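Local coordinates for protein diaminopimelate decarboxylase (Methanocaldococcus jannaschii, PDB 1TWI) that catalyses the pyridoxal-phosphate-dependent decarboxylation of meso-diaminopimelate to L-lysine, the last step of lysine biosynthesis, as a homodimer, at residues Leu2-Val7 with Ile381-Ala386; Val64-Lys69 with Arg293-Thr298. All coordinates share one frame; numbering follows the deposited sequence.

In the fold
The two interactions meet where the β-domain joins the cofactor-binding barrel, their centres about 13 Å apart, and interaction 2 is nested inside the chain loop that interaction 1 closes. Segment 293-298 of interaction 2 is where interaction 1 touches it. G385 N lies 3.0 Å from A297 O, a probable hydrogen bond, and G3 O packs 3.3 Å from T298 CB, so both halves of interaction 1 rest against the far end of that segment. Its near end, at R293, holds the phosphate of the bound pyridoxal-5'-phosphate. The segments of interaction 2 carry A67, K69 and R293 of the cofactor pocket, whereas in interaction 1 the D383 side chain is about 12 Å from the cofactor.

Interaction 1: Leu2-Val7 with Ile381-Ala386; sequences LGNDTV and IFDVGA
N4 reaches across from the N-terminal loop into the corner formed by F382 and D383. Its CB stops 4.3 Å from F382 CE2, and the contact tightens along the side chain. N4 CG sits 3.6 Å from F382 CD2, and the carboxylate of D383 lies at about a right angle to that direction. One end of the amide, modelled as ND2, meets the rim of the ring close to its plane, 3.4 Å from F382 CD2; amide and ring planes stand 80° apart. The other end, modelled as N4 OD1, lies 2.9 Å from D383 OD1, with the amide and carboxylate planes tilted by only 23°. The amide is probably turned over in the model. If it is turned back, the close approach to D383 may be a hydrogen bond.

The residues from N4 to V7 form a type I turn leading into strand 7-10, while F382 belongs to the stretch around strand 378-382 of the mixed sheet. The contact therefore joins the first residues of the chain to the β-domain that accompanies the barrel in this decarboxylase family.

With CG anti to its carbonyl carbon (chi1 -78°), F382 directs its ring at the N-terminal loop. There the ring belongs to an aromatic cluster, meeting Y301 and H338 edge-to-face and F14 at a smaller angle. D383 follows with positive backbone phi and psi, and the chain changes course there. Its OD2 forms a salt bridge with K257, whose NZ also hydrogen-bonds to L2 O, so one lysine grips both segments. The carboxylate is buried, and K257 would probably stabilise its negative charge. R329, which probably binds the substrate, has its side chain about 7 Å from that of D383.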
ATOM      1  N   LEU A   2     -22.256 -16.334   3.782  1.00 21.05           N
ATOM      2  CA  LEU A   2     -22.765 -15.305   4.738  1.00 17.79           C
ATOM      3  C   LEU A   2     -22.321 -13.926   4.246  1.00 16.74           C
ATOM      4  O   LEU A   2     -21.111 -13.704   4.130  1.00 14.98           O
ATOM      5  CB  LEU A   2     -22.149 -15.480   6.133  1.00 18.91           C
ATOM      6  CG  LEU A   2     -22.916 -15.157   7.435  1.00 23.14           C
ATOM      7  CD1 LEU A   2     -21.872 -14.845   8.566  1.00 20.25           C
ATOM      8  CD2 LEU A   2     -23.943 -14.031   7.287  1.00 22.80           C
ATOM      9  N   GLY A   3     -23.284 -13.031   4.033  1.00 15.23           N
ATOM     10  CA  GLY A   3     -23.022 -11.679   3.562  1.00 15.54           C
ATOM     11  C   GLY A   3     -22.977 -11.548   2.030  1.00 14.55           C
ATOM     12  O   GLY A   3     -23.133 -10.444   1.485  1.00 11.73           O
ATOM     13  N   ASN A   4     -22.806 -12.664   1.317  1.00 12.91           N
ATOM     14  CA  ASN A   4     -22.686 -12.570  -0.164  1.00 13.47           C
ATOM     15  C   ASN A   4     -24.032 -12.990  -0.711  1.00 12.77           C
ATOM     16  O   ASN A   4     -24.263 -14.122  -1.168  1.00 14.22           O
ATOM     17  CB  ASN A   4     -21.544 -13.458  -0.611  1.00 12.06           C
ATOM     18  CG  ASN A   4     -20.240 -13.095   0.122  1.00 14.68           C
ATOM     19  OD1 ASN A   4     -19.638 -11.997  -0.123  1.00 14.13           O
ATOM     20  ND2 ASN A   4     -19.809 -13.967   1.025  1.00  8.96           N
ATOM     21  N   ASP A   5     -24.947 -12.053  -0.623  1.00 12.03           N
ATOM     22  CA  ASP A   5     -26.341 -12.340  -0.969  1.00 13.74           C
ATOM     23  C   ASP A   5     -26.718 -12.488  -2.420  1.00 14.44           C
ATOM     24  O   ASP A   5     -27.830 -12.976  -2.738  1.00 13.40           O
ATOM     25  CB  ASP A   5     -27.235 -11.266  -0.325  1.00 13.53           C
ATOM     26  CG  ASP A   5     -26.986 -11.136   1.170  1.00 17.26           C
ATOM     27  OD1 ASP A   5     -27.235 -12.159   1.884  1.00 16.27           O
ATOM     28  OD2 ASP A   5     -26.535 -10.030   1.608  1.00 14.28           O
ATOM     29  N   THR A   6     -25.821 -12.081  -3.315  1.00 12.99           N
ATOM     30  CA  THR A   6     -26.182 -12.108  -4.713  1.00 13.26           C
ATOM     31  C   THR A   6     -25.353 -13.013  -5.560  1.00 13.43           C
ATOM     32  O   THR A   6     -25.418 -12.915  -6.806  1.00 14.66           O
ATOM     33  CB  THR A   6     -26.111 -10.687  -5.304  1.00 12.84           C
ATOM     34  OG1 THR A   6     -24.728 -10.276  -5.365  1.00 15.90           O
ATOM     35  CG2 THR A   6     -26.888  -9.695  -4.416  1.00 12.61           C
ATOM     36  N   VAL A   7     -24.590 -13.902  -4.935  1.00 12.26           N
ATOM     37  CA  VAL A   7     -23.757 -14.814  -5.701  1.00 12.36           C
ATOM     38  C   VAL A   7     -24.267 -16.211  -5.553  1.00 14.21           C
ATOM     39  O   VAL A   7     -24.998 -16.502  -4.613  1.00 14.01           O
ATOM     40  CB  VAL A   7     -22.264 -14.782  -5.260  1.00 14.30           C
ATOM     41  CG1 VAL A   7     -21.741 -13.309  -5.303  1.00 10.63           C
ATOM     42  CG2 VAL A   7     -22.096 -15.380  -3.854  1.00 14.52           C
ATOM     43  N   ILE A 381     -11.711 -14.013  -5.050  1.00 12.87           N
ATOM     44  CA  ILE A 381     -11.350 -13.670  -3.678  1.00 10.99           C
ATOM     45  C   ILE A 381     -12.508 -12.807  -3.238  1.00 11.70           C
ATOM     46  O   ILE A 381     -12.783 -11.729  -3.809  1.00 10.09           O
ATOM     47  CB  ILE A 381     -10.022 -12.862  -3.664  1.00 13.64           C
ATOM     48  CG1 ILE A 381      -8.889 -13.740  -4.250  1.00 13.72           C
ATOM     49  CG2 ILE A 381      -9.651 -12.441  -2.192  1.00 12.32           C
ATOM     50  CD1 ILE A 381      -7.644 -12.835  -4.797  1.00 15.06           C
ATOM     51  N   PHE A 382     -13.194 -13.264  -2.197  1.00 10.96           N
ATOM     52  CA  PHE A 382     -14.372 -12.563  -1.686  1.00 10.64           C
ATOM     53  C   PHE A 382     -14.138 -11.338  -0.820  1.00 10.30           C
ATOM     54  O   PHE A 382     -13.107 -11.196  -0.190  1.00 11.64           O
ATOM     55  CB  PHE A 382     -15.209 -13.489  -0.793  1.00 11.04           C
ATOM     56  CG  PHE A 382     -16.077 -14.478  -1.547  1.00 13.84           C
ATOM     57  CD1 PHE A 382     -15.607 -15.090  -2.721  1.00 12.62           C
ATOM     58  CD2 PHE A 382     -17.315 -14.843  -1.041  1.00 13.05           C
ATOM     59  CE1 PHE A 382     -16.378 -16.071  -3.362  1.00 14.13           C
ATOM     60  CE2 PHE A 382     -18.118 -15.835  -1.667  1.00 11.62           C
ATOM     61  CZ  PHE A 382     -17.636 -16.442  -2.826  1.00 13.71           C
ATOM     62  N   ASP A 383     -15.156 -10.482  -0.798  1.00 10.31           N
ATOM     63  CA  ASP A 383     -15.244  -9.380   0.140  1.00  9.17           C
ATOM     64  C   ASP A 383     -14.099  -8.370  -0.008  1.00 10.57           C
ATOM     65  O   ASP A 383     -13.441  -8.009   0.959  1.00 10.20           O
ATOM     66  CB  ASP A 383     -15.265 -10.002   1.543  1.00 10.04           C
ATOM     67  CG  ASP A 383     -16.436 -10.975   1.729  1.00 13.38           C
ATOM     68  OD1 ASP A 383     -17.566 -10.605   1.322  1.00 12.38           O
ATOM     69  OD2 ASP A 383     -16.253 -12.098   2.263  1.00 13.23           O
ATOM     70  N   VAL A 384     -13.890  -7.921  -1.228  1.00  9.61           N
ATOM     71  CA  VAL A 384     -12.828  -6.957  -1.481  1.00  8.32           C
ATOM     72  C   VAL A 384     -13.413  -5.610  -1.914  1.00  9.68           C
ATOM     73  O   VAL A 384     -12.711  -4.785  -2.530  1.00 10.90           O
ATOM     74  CB  VAL A 384     -11.935  -7.470  -2.590  1.00  8.72           C
ATOM     75  CG1 VAL A 384     -11.077  -8.676  -2.113  1.00  9.41           C
ATOM     76  CG2 VAL A 384     -12.836  -7.869  -3.844  1.00  6.85           C
ATOM     77  N   GLY A 385     -14.711  -5.387  -1.669  1.00 10.42           N
ATOM     78  CA  GLY A 385     -15.293  -4.092  -2.067  1.00 10.13           C
ATOM     79  C   GLY A 385     -14.811  -2.862  -1.283  1.00  9.16           C
ATOM     80  O   GLY A 385     -14.968  -1.729  -1.729  1.00  9.91           O
ATOM     81  N   ALA A 386     -14.231  -3.098  -0.111  1.00 10.62           N
ATOM     82  CA  ALA A 386     -13.746  -2.029   0.783  1.00 10.19           C
ATOM     83  C   ALA A 386     -12.244  -2.196   1.030  1.00  9.59           C
ATOM     84  O   ALA A 386     -11.796  -3.299   1.287  1.00 10.52           O
ATOM     85  CB  ALA A 386     -14.507  -2.097   2.153  1.00  8.27           C
TER

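Interaction 2: Val64-Lys69 with Arg293-Thr298; sequences VAYAYK and RSLVAT. With PLP (pyridoxal-5'-phosphate), chain E.
L295 CD1 is a bump pushed into the hollow between V64 and Y66 on strand 62-67. The methyl touches V64 CG1 tip to tip at 4.0 Å and comes closer to the tyrosine, 3.6 Å from Y66 CD1, where it also rests against Y66 CB. The next residue, V296, fills the space beside the outer half of the same ring. Its CG1 packs 3.8 Å from Y66 CE1 and its CG2 3.5 Å from Y66 OH, and both methyls press on the phenol end from the same side. Y66 has CG anti to its backbone N (chi1 167°), which carries the ring along the short helix 293-296 so that L295 covers its root and V296 its tip. The hydroxyl is hydrogen-bonded to N71 O.

Strand 62-67 belongs to the parallel β-barrel and the helix follows its strand 286-289, so the contact joins two neighbouring barrel strands by way of the short helix. Farther along 64-69, A67 CB packs 3.5 Å from C5A of pyridoxal-5'-phosphate. K69, the cofactor-attachment lysine, is not bonded to it in this structure; its NZ lies 3.2 Å from the cofactor's C3 and is salt-bridged to D88. R293 starts out away from the strand; its guanidinium is hydrogen-bonded to S213 and Y255, and it also lines the bound L-lysine's pocket.

The contact across the segments is apolar, without hydrogen bonds, and so not directional. R293 N, at the helix start, donates to phosphate O2P at 2.7 Å and 171°; G292 N and G250 N also bond the cofactor, and the helix end may add slight favourable charge.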
ATOM      1  N   VAL A  64     -26.879   8.372   6.715  1.00 13.17           N
ATOM      2  CA  VAL A  64     -25.771   7.440   6.522  1.00 12.08           C
ATOM      3  C   VAL A  64     -24.692   8.244   5.764  1.00 14.32           C
ATOM      4  O   VAL A  64     -24.893   8.663   4.610  1.00 13.46           O
ATOM      5  CB  VAL A  64     -26.203   6.246   5.651  1.00 12.78           C
ATOM      6  CG1 VAL A  64     -25.028   5.287   5.445  1.00 12.14           C
ATOM      7  CG2 VAL A  64     -27.391   5.531   6.318  1.00 12.24           C
ATOM      8  N   ALA A  65     -23.571   8.515   6.407  1.00 14.24           N
ATOM      9  CA  ALA A  65     -22.503   9.226   5.700  1.00 13.49           C
ATOM     10  C   ALA A  65     -21.469   8.170   5.309  1.00 11.94           C
ATOM     11  O   ALA A  65     -20.540   7.830   6.094  1.00 12.06           O
ATOM     12  CB  ALA A  65     -21.873  10.313   6.605  1.00 12.54           C
ATOM     13  N   TYR A  66     -21.627   7.646   4.094  1.00  9.90           N
ATOM     14  CA  TYR A  66     -20.725   6.588   3.618  1.00 11.44           C
ATOM     15  C   TYR A  66     -19.261   6.995   3.685  1.00 11.03           C
ATOM     16  O   TYR A  66     -18.895   8.051   3.221  1.00  9.37           O
ATOM     17  CB  TYR A  66     -21.158   6.148   2.198  1.00  9.97           C
ATOM     18  CG  TYR A  66     -20.151   5.303   1.501  1.00 11.74           C
ATOM     19  CD1 TYR A  66     -19.776   4.053   2.005  1.00 11.33           C
ATOM     20  CD2 TYR A  66     -19.539   5.763   0.327  1.00 11.59           C
ATOM     21  CE1 TYR A  66     -18.813   3.272   1.365  1.00 12.41           C
ATOM     22  CE2 TYR A  66     -18.571   4.993  -0.323  1.00 12.62           C
ATOM     23  CZ  TYR A  66     -18.208   3.757   0.199  1.00 12.40           C
ATOM     24  OH  TYR A  66     -17.200   3.051  -0.415  1.00 12.20           O
ATOM     25  N   ALA A  67     -18.421   6.168   4.292  1.00  8.73           N
ATOM     26  CA  ALA A  67     -17.025   6.544   4.398  1.00 10.89           C
ATOM     27  C   ALA A  67     -16.290   6.294   3.062  1.00 10.52           C
ATOM     28  O   ALA A  67     -15.963   5.120   2.715  1.00 10.34           O
ATOM     29  CB  ALA A  67     -16.359   5.757   5.493  1.00 10.09           C
ATOM     30  N   TYR A  68     -16.056   7.381   2.329  1.00  8.98           N
ATOM     31  CA  TYR A  68     -15.402   7.319   1.027  1.00  7.73           C
ATOM     32  C   TYR A  68     -14.079   6.621   1.037  1.00  7.41           C
ATOM     33  O   TYR A  68     -13.700   6.015   0.038  1.00  7.48           O
ATOM     34  CB  TYR A  68     -15.190   8.734   0.441  1.00  7.33           C
ATOM     35  CG  TYR A  68     -16.380   9.211  -0.367  1.00  8.62           C
ATOM     36  CD1 TYR A  68     -17.679   8.792  -0.026  1.00  6.76           C
ATOM     37  CD2 TYR A  68     -16.206  10.065  -1.479  1.00  8.78           C
ATOM     38  CE1 TYR A  68     -18.803   9.232  -0.791  1.00 11.16           C
ATOM     39  CE2 TYR A  68     -17.311  10.515  -2.250  1.00  9.08           C
ATOM     40  CZ  TYR A  68     -18.588  10.108  -1.902  1.00  8.60           C
ATOM     41  OH  TYR A  68     -19.675  10.602  -2.580  1.00 10.07           O
ATOM     42  N   LYS A  69     -13.391   6.632   2.169  1.00  8.34           N
ATOM     43  CA  LYS A  69     -12.048   6.025   2.171  1.00  9.69           C
ATOM     44  C   LYS A  69     -12.127   4.547   1.829  1.00 10.16           C
ATOM     45  O   LYS A  69     -11.134   3.966   1.399  1.00  8.85           O
ATOM     46  CB  LYS A  69     -11.328   6.227   3.503  1.00 14.13           C
ATOM     47  CG  LYS A  69     -11.876   5.442   4.703  1.00 17.21           C
ATOM     48  CD  LYS A  69     -11.894   6.357   5.970  1.00 24.58           C
ATOM     49  CE  LYS A  69     -13.273   7.088   6.009  1.00 23.33           C
ATOM     50  NZ  LYS A  69     -13.471   8.122   7.007  1.00 14.84           N
ATOM     51  N   ARG A 293     -16.801  -0.116   5.282  1.00 12.25           N
ATOM     52  CA  ARG A 293     -16.711  -1.547   5.011  1.00 12.45           C
ATOM     53  C   ARG A 293     -18.087  -2.187   4.990  1.00 11.93           C
ATOM     54  O   ARG A 293     -18.403  -2.922   4.070  1.00 10.50           O
ATOM     55  CB  ARG A 293     -15.860  -2.213   6.094  1.00 11.76           C
ATOM     56  CG  ARG A 293     -15.285  -3.589   5.738  1.00 10.19           C
ATOM     57  CD  ARG A 293     -14.731  -4.260   7.050  1.00  9.88           C
ATOM     58  NE  ARG A 293     -13.746  -3.393   7.720  1.00 10.77           N
ATOM     59  CZ  ARG A 293     -12.447  -3.360   7.415  1.00 11.93           C
ATOM     60  NH1 ARG A 293     -11.920  -4.153   6.463  1.00 11.05           N
ATOM     61  NH2 ARG A 293     -11.683  -2.479   8.031  1.00 13.87           N
ATOM     62  N   SER A 294     -18.942  -1.888   5.971  1.00 11.88           N
ATOM     63  CA  SER A 294     -20.247  -2.550   5.976  1.00 11.33           C
ATOM     64  C   SER A 294     -21.242  -2.148   4.870  1.00 11.93           C
ATOM     65  O   SER A 294     -22.353  -2.729   4.775  1.00 11.48           O
ATOM     66  CB  SER A 294     -20.907  -2.469   7.384  1.00 10.01           C
ATOM     67  OG  SER A 294     -21.081  -1.130   7.791  1.00 11.53           O
ATOM     68  N   LEU A 295     -20.900  -1.139   4.054  1.00 11.27           N
ATOM     69  CA  LEU A 295     -21.750  -0.871   2.900  1.00 10.50           C
ATOM     70  C   LEU A 295     -21.204  -1.511   1.633  1.00  9.88           C
ATOM     71  O   LEU A 295     -21.986  -1.926   0.780  1.00 11.09           O
ATOM     72  CB  LEU A 295     -21.901   0.618   2.565  1.00 10.45           C
ATOM     73  CG  LEU A 295     -22.814   1.339   3.561  1.00 12.31           C
ATOM     74  CD1 LEU A 295     -22.886   2.769   3.172  1.00 13.35           C
ATOM     75  CD2 LEU A 295     -24.218   0.679   3.564  1.00 14.27           C
ATOM     76  N   VAL A 296     -19.883  -1.566   1.472  1.00 10.00           N
ATOM     77  CA  VAL A 296     -19.374  -2.070   0.212  1.00  9.72           C
ATOM     78  C   VAL A 296     -18.522  -3.325   0.175  1.00 10.33           C
ATOM     79  O   VAL A 296     -18.378  -3.915  -0.885  1.00  9.71           O
ATOM     80  CB  VAL A 296     -18.601  -0.921  -0.553  1.00 10.35           C
ATOM     81  CG1 VAL A 296     -19.562   0.282  -0.785  1.00  7.64           C
ATOM     82  CG2 VAL A 296     -17.345  -0.426   0.283  1.00  5.52           C
ATOM     83  N   ALA A 297     -17.964  -3.746   1.308  1.00 10.49           N
ATOM     84  CA  ALA A 297     -17.061  -4.874   1.273  1.00 10.11           C
ATOM     85  C   ALA A 297     -17.610  -6.134   0.642  1.00 10.10           C
ATOM     86  O   ALA A 297     -16.957  -6.709  -0.233  1.00  9.10           O
ATOM     87  CB  ALA A 297     -16.552  -5.220   2.739  1.00 10.15           C
ATOM     88  N   THR A 298     -18.784  -6.573   1.105  1.00  9.91           N
ATOM     89  CA  THR A 298     -19.359  -7.834   0.599  1.00 10.46           C
ATOM     90  C   THR A 298     -19.857  -7.742  -0.851  1.00 11.53           C
ATOM     91  O   THR A 298     -20.254  -8.744  -1.421  1.00 12.33           O
ATOM     92  CB  THR A 298     -20.569  -8.296   1.485  1.00 10.38           C
ATOM     93  OG1 THR A 298     -21.551  -7.282   1.505  1.00 10.17           O
ATOM     94  CG2 THR A 298     -20.110  -8.573   2.918  1.00  9.13           C
TER
HETATM   95  N1  PLP E1501     -15.416   7.225  10.128  1.00 11.88           N
HETATM   96  C2  PLP E1501     -14.079   7.502  10.352  1.00 13.84           C
HETATM   97  C2A PLP E1501     -13.764   8.816  11.107  1.00  9.82           C
HETATM   98  C3  PLP E1501     -13.141   6.600   9.859  1.00 13.40           C
HETATM   99  O3  PLP E1501     -11.838   6.903  10.095  1.00 14.70           O
HETATM  100  C4  PLP E1501     -13.469   5.441   9.206  1.00 12.19           C
HETATM  101  C4A PLP E1501     -12.329   4.495   8.697  1.00 15.34           C
HETATM  102  O4A PLP E1501     -11.232   4.954   8.679  1.00 31.71           O
HETATM  103  C5  PLP E1501     -14.832   5.147   8.976  1.00 11.70           C
HETATM  104  C6  PLP E1501     -15.761   6.053   9.462  1.00 10.63           C
HETATM  105  C5A PLP E1501     -15.391   3.915   8.278  1.00 11.40           C
HETATM  106  O4P PLP E1501     -14.985   2.685   8.933  1.00 14.22           O
HETATM  107  P   PLP E1501     -15.546   1.277   8.470  1.00 12.13           P
HETATM  108  O1P PLP E1501     -14.867   0.327   9.368  1.00 12.88           O
HETATM  109  O2P PLP E1501     -15.107   1.120   7.041  1.00 12.61           O
HETATM  110  O3P PLP E1501     -16.998   1.282   8.639  1.00 13.65           O